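Cellulase (Xanthomonas axonopodis pv. citri, PDB 4W7W) probably hydrolyses beta-1,4-glucosidic bonds of cellulose and its oligosaccharides, as a family 5 glycoside hydrolase with an (alpha/beta)8 barrel that binds cello-oligosaccharide chains. Local coordinates at residues Leu90-Leu95 with Leu139-Asp144; Ile66-Leu71 with Gln103-Asp108. All blocks are in the same frame, centred on the assembly; numbering follows the deposited sequence.

Contact 1: Leu90-Leu95 with Leu139-Asp144; sequences LIKKSL and LEFKDD
The ring of F141 points into the flank of helix 85-100, where I91, K92 and L95 receive it. This is packing between neighbouring outer helices of an (alpha/beta)8 barrel: helix 85-100 meets helix 127-141 and the type I turn F141-D144. The backbones stay well apart, the CA atoms of K92 and F141 being 9.1 Å from each other, and the side chains bridge the distance. With CG anti to its carbonyl carbon (chi1 -65°), F141 turns CE1 and CZ across the gap, and three aliphatic groups approach them obliquely. I91 crosses the ring's direction at about a right angle and brings CG2 to 3.8 Å from F141 CZ; L95 runs past in the opposite sense, its CD2 3.8 Å from F141 CE1. K92 contributes its methylene chain, CG lying 3.8 Å from F141 CE1, before the extended remainder carries the ammonium group beyond the ring to E140. There a salt bridge closes the outer side: E140, bent at chi2 (-65°), crosses K92 at about a right angle, and OE1 accepts from NZ nearly along its C-O axis at 3.0 Å. Deeper down, L107 of strand 104-109 and V147 and F149 of strand 147-150 also touch F141, so the ring lies between the helix layer and the barrel wall. In the turn, D144 N bonds to F141 O, and the D144 carboxylate lies alongside the leucine methyl, with OD2 3.9 Å from L95 CD2.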
ATOM      1  N   LEU A  90       9.061  -9.611 -13.962  1.00  7.05           N
ATOM      2  CA  LEU A  90       9.734  -8.784 -12.970  1.00  6.84           C
ATOM      3  C   LEU A  90       9.068  -8.932 -11.615  1.00  6.44           C
ATOM      4  O   LEU A  90       9.741  -9.032 -10.581  1.00  6.76           O
ATOM      5  CB  LEU A  90       9.751  -7.324 -13.428  1.00  7.28           C
ATOM      6  CG  LEU A  90      10.707  -7.055 -14.599  1.00  8.12           C
ATOM      7  CD1 LEU A  90      10.359  -5.759 -15.310  1.00  8.69           C
ATOM      8  CD2 LEU A  90      12.156  -7.018 -14.127  1.00  9.80           C
ATOM      9  N   ILE A  91       7.727  -8.939 -11.594  1.00  6.54           N
ATOM     10  CA  ILE A  91       6.996  -9.123 -10.345  1.00  6.41           C
ATOM     11  C   ILE A  91       7.324 -10.495  -9.767  1.00  6.28           C
ATOM     12  O   ILE A  91       7.579 -10.622  -8.575  1.00  6.79           O
ATOM     13  CB  ILE A  91       5.483  -8.929 -10.550  1.00  6.67           C
ATOM     14  CG1 ILE A  91       5.181  -7.477 -10.946  1.00  7.01           C
ATOM     15  CG2 ILE A  91       4.714  -9.320  -9.309  1.00  7.65           C
ATOM     16  CD1 ILE A  91       3.801  -7.250 -11.522  1.00  7.48           C
ATOM     17  N   LYS A  92       7.295 -11.527 -10.603  1.00  6.65           N
ATOM     18  CA  LYS A  92       7.586 -12.882 -10.131  1.00  7.18           C
ATOM     19  C   LYS A  92       9.012 -13.025  -9.614  1.00  6.98           C
ATOM     20  O   LYS A  92       9.255 -13.773  -8.673  1.00  7.36           O
ATOM     21  CB  LYS A  92       7.280 -13.908 -11.235  1.00  7.69           C
ATOM     22  CG  LYS A  92       5.782 -14.053 -11.451  1.00  9.61           C
ATOM     23  CD  LYS A  92       5.416 -15.082 -12.491  1.00 13.72           C
ATOM     24  CE  LYS A  92       3.909 -15.275 -12.504  1.00 16.35           C
ATOM     25  NZ  LYS A  92       3.489 -16.439 -13.319  1.00 24.54           N
ATOM     26  N   LYS A  93       9.958 -12.290 -10.200  1.00  7.18           N
ATOM     27  CA  LYS A  93      11.325 -12.286  -9.712  1.00  8.03           C
ATOM     28  C   LYS A  93      11.410 -11.647  -8.318  1.00  6.99           C
ATOM     29  O   LYS A  93      12.093 -12.166  -7.422  1.00  7.63           O
ATOM     30  CB  LYS A  93      12.215 -11.565 -10.730  1.00  8.90           C
ATOM     31  CG  LYS A  93      13.669 -11.454 -10.365  1.00 11.15           C
ATOM     32  CD  LYS A  93      14.479 -10.864 -11.520  1.00 13.70           C
ATOM     33  CE  LYS A  93      15.910 -10.560 -11.131  1.00 16.90           C
ATOM     34  NZ  LYS A  93      16.539  -9.667 -12.136  1.00 21.60           N
ATOM     35  N   SER A  94      10.700 -10.543  -8.108  1.00  6.68           N
ATOM     36  CA  SER A  94      10.604  -9.971  -6.767  1.00  7.13           C
ATOM     37  C   SER A  94       9.973 -10.949  -5.776  1.00  6.73           C
ATOM     38  O   SER A  94      10.402 -11.032  -4.626  1.00  7.14           O
ATOM     39  CB  SER A  94       9.815  -8.656  -6.778  1.00  7.13           C
ATOM     40  OG  SER A  94      10.498  -7.648  -7.500  1.00  8.57           O
ATOM     41  N   LEU A  95       8.945 -11.672  -6.215  1.00  6.55           N
ATOM     42  CA  LEU A  95       8.318 -12.655  -5.351  1.00  6.99           C
ATOM     43  C   LEU A  95       9.295 -13.758  -4.947  1.00  6.49           C
ATOM     44  O   LEU A  95       9.278 -14.187  -3.793  1.00  6.97           O
ATOM     45  CB  LEU A  95       7.099 -13.235  -6.038  1.00  7.11           C
ATOM     46  CG  LEU A  95       6.358 -14.328  -5.268  1.00  7.68           C
ATOM     47  CD1 LEU A  95       5.911 -13.878  -3.884  1.00  8.71           C
ATOM     48  CD2 LEU A  95       5.184 -14.786  -6.101  1.00  9.11           C
ATOM     49  N   LEU A 139      -5.331 -15.002 -11.004  1.00  7.29           N
ATOM     50  CA  LEU A 139      -5.036 -16.268 -11.674  1.00  7.72           C
ATOM     51  C   LEU A 139      -3.551 -16.591 -11.623  1.00  8.35           C
ATOM     52  O   LEU A 139      -3.186 -17.758 -11.520  1.00 10.54           O
ATOM     53  CB  LEU A 139      -5.535 -16.252 -13.118  1.00  8.14           C
ATOM     54  CG  LEU A 139      -7.055 -16.354 -13.272  1.00  9.11           C
ATOM     55  CD1 LEU A 139      -7.484 -15.998 -14.687  1.00 10.19           C
ATOM     56  CD2 LEU A 139      -7.586 -17.728 -12.901  1.00 10.01           C
ATOM     57  N   GLU A 140      -2.704 -15.571 -11.686  1.00  7.62           N
ATOM     58  CA  GLU A 140      -1.262 -15.788 -11.634  1.00  8.16           C
ATOM     59  C   GLU A 140      -0.760 -16.173 -10.249  1.00  9.38           C
ATOM     60  O   GLU A 140       0.178 -16.950 -10.125  1.00 11.97           O
ATOM     61  CB  GLU A 140      -0.500 -14.550 -12.078  1.00  9.64           C
ATOM     62  CG  GLU A 140      -0.721 -14.130 -13.500  1.00 11.41           C
ATOM     63  CD  GLU A 140      -0.213 -15.125 -14.507  1.00 13.30           C
ATOM     64  OE1 GLU A 140       0.719 -15.932 -14.204  1.00 13.57           O
ATOM     65  OE2 GLU A 140      -0.754 -15.076 -15.641  1.00 16.18           O
ATOM     66  N   PHE A 141      -1.359 -15.596  -9.205  1.00  8.22           N
ATOM     67  CA  PHE A 141      -0.796 -15.649  -7.853  1.00  8.83           C
ATOM     68  C   PHE A 141      -1.675 -16.371  -6.842  1.00  9.18           C
ATOM     69  O   PHE A 141      -1.342 -16.407  -5.657  1.00 10.26           O
ATOM     70  CB  PHE A 141      -0.458 -14.229  -7.376  1.00  8.63           C
ATOM     71  CG  PHE A 141       0.630 -13.591  -8.187  1.00  8.54           C
ATOM     72  CD1 PHE A 141       1.936 -14.084  -8.148  1.00 10.57           C
ATOM     73  CD2 PHE A 141       0.350 -12.550  -9.050  1.00  8.66           C
ATOM     74  CE1 PHE A 141       2.924 -13.536  -8.936  1.00 11.04           C
ATOM     75  CE2 PHE A 141       1.346 -11.979  -9.835  1.00  9.11           C
ATOM     76  CZ  PHE A 141       2.636 -12.469  -9.763  1.00 10.20           C
ATOM     77  N   LYS A 142      -2.762 -16.984  -7.295  1.00  9.96           N
ATOM     78  CA  LYS A 142      -3.682 -17.619  -6.356  1.00 12.19           C
ATOM     79  C   LYS A 142      -3.023 -18.707  -5.526  1.00 12.59           C
ATOM     80  O   LYS A 142      -3.386 -18.883  -4.368  1.00 17.25           O
ATOM     81  CB  LYS A 142      -4.932 -18.147  -7.036  1.00 13.73           C
ATOM     82  CG  LYS A 142      -4.656 -19.092  -8.165  1.00 13.68           C
ATOM     83  CD  LYS A 142      -5.961 -19.604  -8.761  1.00 17.75           C
ATOM     84  CE  LYS A 142      -6.594 -20.659  -7.877  1.00 21.28           C
ATOM     85  NZ  LYS A 142      -5.927 -21.974  -8.040  1.00 30.44           N
ATOM     86  N   ASP A 143      -2.047 -19.408  -6.087  1.00 13.83           N
ATOM     87  CA  ASP A 143      -1.354 -20.451  -5.340  1.00 17.65           C
ATOM     88  C   ASP A 143      -0.064 -19.994  -4.648  1.00 18.04           C
ATOM     89  O   ASP A 143       0.744 -20.824  -4.235  0.50 15.55           O
ATOM     90  CB  ASP A 143      -1.113 -21.650  -6.259  1.00 20.88           C
ATOM     91  CG  ASP A 143      -2.401 -22.185  -6.869  1.00 26.39           C
ATOM     92  OD1 ASP A 143      -3.432 -22.221  -6.162  1.00 33.18           O
ATOM     93  OD2 ASP A 143      -2.387 -22.566  -8.057  1.00 34.95           O
ATOM     94  N   ASP A 144       0.091 -18.681  -4.466  1.00 17.64           N
ATOM     95  CA  ASP A 144       1.232 -18.104  -3.757  1.00 14.66           C
ATOM     96  C   ASP A 144       0.771 -17.489  -2.389  1.00 15.00           C
ATOM     97  O   ASP A 144       0.277 -16.370  -2.347  1.00 15.26           O
ATOM     98  CB  ASP A 144       1.935 -17.076  -4.671  1.00 18.92           C
ATOM     99  CG  ASP A 144       2.509 -17.693  -5.989  1.00 21.33           C
ATOM    100  OD1 ASP A 144       3.275 -18.677  -5.949  1.00 25.16           O
ATOM    101  OD2 ASP A 144       2.227 -17.169  -7.093  1.00 20.84           O
TER

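Contact 2: Ile66-Leu71 with Gln103-Asp108; sequences IRLPFL and QYLILD
R67 keeps CG anti to its backbone N (chi1 -177°) and runs extended to NE, while D108, its CG likewise opposite the backbone N (chi1 158°), lays its carboxylate against the guanidinium. Both side chains point to the same face of two adjacent parallel strands, 65-70 and 104-109, in the eight-stranded barrel of this family 5 enzyme. The two planar groups are stacked, 13° apart, with D108 OD2 3.2 Å above the guanidinium plane and over its centre. That salt bridge, 3.3 Å from R67 NH1 to D108 OD2, is therefore purely electrostatic, because no N-H points at the oxygen. R67 NH1 bonds to N28 and pairs with E266, and NH2 bonds to N153 and pairs with E222, while D108 OD2 is hydrogen-bonded to H110 ND1; the stack is thus part of a buried polar network that reaches the glycan pocket through H110.

The backbone ladder pairs I66 with L105 through P69 with D108. Five bonds join the strands, and the donor changes strand from one to the next: I66 N to Y104 O, I106 N to I66 O, L68 N to I106 O, D108 N to L68 O and F70 N to D108 O. On the other face, L105 CD1 packs 3.9 Å from L68 CB and 4.0 Å from I66 CG2. The F70 ring reaches the second strand as well: D108 O lies over one face, and at the ring's edge L107 CB sits 3.8 Å from F70 CE1.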
ATOM      1  N   ILE A  66       7.006  -6.729   2.296  1.00  5.20           N
ATOM      2  CA  ILE A  66       7.407  -5.736   1.311  1.00  5.07           C
ATOM      3  C   ILE A  66       6.177  -5.327   0.511  1.00  4.87           C
ATOM      4  O   ILE A  66       5.476  -6.192  -0.034  1.00  5.65           O
ATOM      5  CB  ILE A  66       8.458  -6.314   0.359  1.00  5.80           C
ATOM      6  CG1 ILE A  66       9.744  -6.683   1.111  1.00  6.63           C
ATOM      7  CG2 ILE A  66       8.728  -5.355  -0.794  1.00  6.42           C
ATOM      8  CD1 ILE A  66      10.459  -5.553   1.796  1.00  6.72           C
ATOM      9  N   ARG A  67       5.907  -4.025   0.466  1.00  4.88           N
ATOM     10  CA  ARG A  67       4.902  -3.494  -0.457  1.00  4.62           C
ATOM     11  C   ARG A  67       5.618  -3.068  -1.735  1.00  4.77           C
ATOM     12  O   ARG A  67       6.617  -2.348  -1.665  1.00  5.08           O
ATOM     13  CB  ARG A  67       4.116  -2.343   0.190  1.00  4.70           C
ATOM     14  CG  ARG A  67       3.005  -1.775  -0.689  1.00  4.72           C
ATOM     15  CD  ARG A  67       2.072  -0.917   0.133  1.00  4.95           C
ATOM     16  NE  ARG A  67       0.952  -0.323  -0.584  1.00  5.10           N
ATOM     17  CZ  ARG A  67       0.890   0.930  -1.024  1.00  4.81           C
ATOM     18  NH1 ARG A  67       1.938   1.737  -0.999  1.00  5.16           N
ATOM     19  NH2 ARG A  67      -0.256   1.392  -1.479  1.00  5.24           N
ATOM     20  N   LEU A  68       5.124  -3.559  -2.866  1.00  4.67           N
ATOM     21  CA  LEU A  68       5.755  -3.382  -4.160  1.00  4.91           C
ATOM     22  C   LEU A  68       4.835  -2.605  -5.100  1.00  4.85           C
ATOM     23  O   LEU A  68       3.958  -3.180  -5.747  1.00  4.94           O
ATOM     24  CB  LEU A  68       6.084  -4.736  -4.770  1.00  5.17           C
ATOM     25  CG  LEU A  68       6.845  -4.686  -6.087  1.00  6.05           C
ATOM     26  CD1 LEU A  68       8.287  -4.253  -5.853  1.00  7.13           C
ATOM     27  CD2 LEU A  68       6.795  -6.027  -6.798  1.00  7.68           C
ATOM     28  N   PRO A  69       5.027  -1.283  -5.169  1.00  4.80           N
ATOM     29  CA  PRO A  69       4.303  -0.491  -6.171  1.00  5.26           C
ATOM     30  C   PRO A  69       4.689  -0.900  -7.588  1.00  5.17           C
ATOM     31  O   PRO A  69       5.861  -1.107  -7.878  1.00  5.72           O
ATOM     32  CB  PRO A  69       4.808   0.934  -5.903  1.00  5.67           C
ATOM     33  CG  PRO A  69       5.213   0.927  -4.458  1.00  5.57           C
ATOM     34  CD  PRO A  69       5.816  -0.434  -4.257  1.00  5.06           C
ATOM     35  N   PHE A  70       3.694  -0.968  -8.461  1.00  5.23           N
ATOM     36  CA  PHE A  70       3.931  -1.091  -9.892  1.00  5.46           C
ATOM     37  C   PHE A  70       2.729  -0.487 -10.607  1.00  5.57           C
ATOM     38  O   PHE A  70       1.697  -0.201  -9.990  1.00  5.86           O
ATOM     39  CB  PHE A  70       4.171  -2.540 -10.328  1.00  6.10           C
ATOM     40  CG  PHE A  70       3.008  -3.434 -10.067  1.00  6.07           C
ATOM     41  CD1 PHE A  70       2.899  -4.048  -8.849  1.00  8.41           C
ATOM     42  CD2 PHE A  70       2.022  -3.642 -11.011  1.00  6.68           C
ATOM     43  CE1 PHE A  70       1.847  -4.871  -8.547  1.00 10.55           C
ATOM     44  CE2 PHE A  70       0.935  -4.449 -10.718  1.00  8.39           C
ATOM     45  CZ  PHE A  70       0.856  -5.075  -9.489  1.00  9.46           C
ATOM     46  N   LEU A  71       2.892  -0.219 -11.897  1.00  5.96           N
ATOM     47  CA  LEU A  71       1.835   0.473 -12.645  1.00  6.36           C
ATOM     48  C   LEU A  71       0.931  -0.455 -13.419  1.00  6.02           C
ATOM     49  O   LEU A  71       1.374  -1.374 -14.140  1.00  6.24           O
ATOM     50  CB  LEU A  71       2.404   1.455 -13.652  1.00  6.89           C
ATOM     51  CG  LEU A  71       3.260   2.572 -13.066  1.00  7.77           C
ATOM     52  CD1 LEU A  71       3.607   3.547 -14.167  1.00  8.53           C
ATOM     53  CD2 LEU A  71       2.537   3.275 -11.924  1.00  8.67           C
ATOM     54  N   GLN A 103       9.442 -13.382   3.444  1.00  6.92           N
ATOM     55  CA  GLN A 103       8.608 -12.179   3.426  1.00  6.82           C
ATOM     56  C   GLN A 103       7.341 -12.378   2.613  1.00  6.49           C
ATOM     57  O   GLN A 103       7.298 -13.144   1.648  1.00  7.74           O
ATOM     58  CB  GLN A 103       9.392 -11.008   2.812  1.00  6.14           C
ATOM     59  CG  GLN A 103      10.534 -10.549   3.681  1.00  6.76           C
ATOM     60  CD  GLN A 103      11.564  -9.706   2.959  1.00  6.55           C
ATOM     61  OE1 GLN A 103      11.875  -9.943   1.799  1.00  6.95           O
ATOM     62  NE2 GLN A 103      12.143  -8.748   3.666  1.00  7.08           N
ATOM     63  N   TYR A 104       6.331 -11.620   3.005  1.00  6.31           N
ATOM     64  CA  TYR A 104       5.127 -11.425   2.216  1.00  6.17           C
ATOM     65  C   TYR A 104       5.347 -10.296   1.221  1.00  5.64           C
ATOM     66  O   TYR A 104       6.114  -9.369   1.491  1.00  6.74           O
ATOM     67  CB  TYR A 104       3.962 -11.052   3.134  1.00  7.05           C
ATOM     68  CG  TYR A 104       3.599 -12.142   4.109  1.00  8.41           C
ATOM     69  CD1 TYR A 104       2.698 -13.150   3.759  1.00  9.62           C
ATOM     70  CD2 TYR A 104       4.171 -12.189   5.373  1.00  9.46           C
ATOM     71  CE1 TYR A 104       2.366 -14.160   4.645  1.00 12.62           C
ATOM     72  CE2 TYR A 104       3.839 -13.191   6.270  1.00 12.66           C
ATOM     73  CZ  TYR A 104       2.933 -14.173   5.901  1.00 14.38           C
ATOM     74  OH  TYR A 104       2.580 -15.180   6.770  1.00 19.33           O
ATOM     75  N   LEU A 105       4.667 -10.377   0.075  1.00  5.66           N
ATOM     76  CA  LEU A 105       4.771  -9.380  -0.969  1.00  5.21           C
ATOM     77  C   LEU A 105       3.393  -8.837  -1.257  1.00  5.31           C
ATOM     78  O   LEU A 105       2.508  -9.567  -1.703  1.00  5.65           O
ATOM     79  CB  LEU A 105       5.377 -10.005  -2.219  1.00  5.86           C
ATOM     80  CG  LEU A 105       5.695  -9.009  -3.338  1.00  6.24           C
ATOM     81  CD1 LEU A 105       6.848  -8.089  -2.961  1.00  6.99           C
ATOM     82  CD2 LEU A 105       6.001  -9.736  -4.645  1.00  6.96           C
ATOM     83  N   ILE A 106       3.207  -7.546  -0.984  1.00  5.03           N
ATOM     84  CA  ILE A 106       1.980  -6.846  -1.365  1.00  4.99           C
ATOM     85  C   ILE A 106       2.144  -6.311  -2.779  1.00  4.78           C
ATOM     86  O   ILE A 106       3.016  -5.478  -3.041  1.00  5.66           O
ATOM     87  CB  ILE A 106       1.628  -5.691  -0.418  1.00  5.16           C
ATOM     88  CG1 ILE A 106       1.451  -6.176   1.021  1.00  5.52           C
ATOM     89  CG2 ILE A 106       0.392  -4.963  -0.918  1.00  5.37           C
ATOM     90  CD1 ILE A 106       1.509  -5.061   2.040  1.00  5.94           C
ATOM     91  N   LEU A 107       1.289  -6.787  -3.679  1.00  5.00           N
ATOM     92  CA  LEU A 107       1.234  -6.261  -5.037  1.00  5.25           C
ATOM     93  C   LEU A 107       0.399  -4.996  -4.992  1.00  4.88           C
ATOM     94  O   LEU A 107      -0.828  -5.070  -4.831  1.00  5.72           O
ATOM     95  CB  LEU A 107       0.601  -7.293  -5.966  1.00  5.87           C
ATOM     96  CG  LEU A 107       1.347  -8.618  -6.050  1.00  7.36           C
ATOM     97  CD1 LEU A 107       0.661  -9.535  -7.057  1.00  8.92           C
ATOM     98  CD2 LEU A 107       2.822  -8.429  -6.385  1.00  8.08           C
ATOM     99  N   ASP A 108       1.060  -3.841  -5.078  1.00  4.83           N
ATOM    100  CA  ASP A 108       0.384  -2.537  -4.993  1.00  5.00           C
ATOM    101  C   ASP A 108       0.204  -1.968  -6.384  1.00  4.86           C
ATOM    102  O   ASP A 108       1.152  -1.499  -6.997  1.00  5.32           O
ATOM    103  CB  ASP A 108       1.217  -1.581  -4.124  1.00  5.06           C
ATOM    104  CG  ASP A 108       0.940  -0.118  -4.371  1.00  4.85           C
ATOM    105  OD1 ASP A 108      -0.169   0.251  -4.807  1.00  5.46           O
ATOM    106  OD2 ASP A 108       1.914   0.649  -4.120  1.00  5.47           O
TER

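In the fold
Contact 2 belongs to the barrel wall, its centre about 7 Å from the centre of the chain, whereas contact 1 lies farther out, about 17 Å from it, and is only partly buried. They are adjoining layers: helix 85-100 precedes strand 104-109 in the chain and packs on it, with I91 CG2 3.6 Å from L107 CD2 and L95 CA 3.8 Å from L105 CD2. F141 reaches the same strand, its CD2 3.6 Å from L107 CD1. Chemistry follows depth. In contact 1 side chains alone span the segments, with the charged pair on the outer side; in contact 2 a backbone ladder joins them, and the charges face the barrel interior.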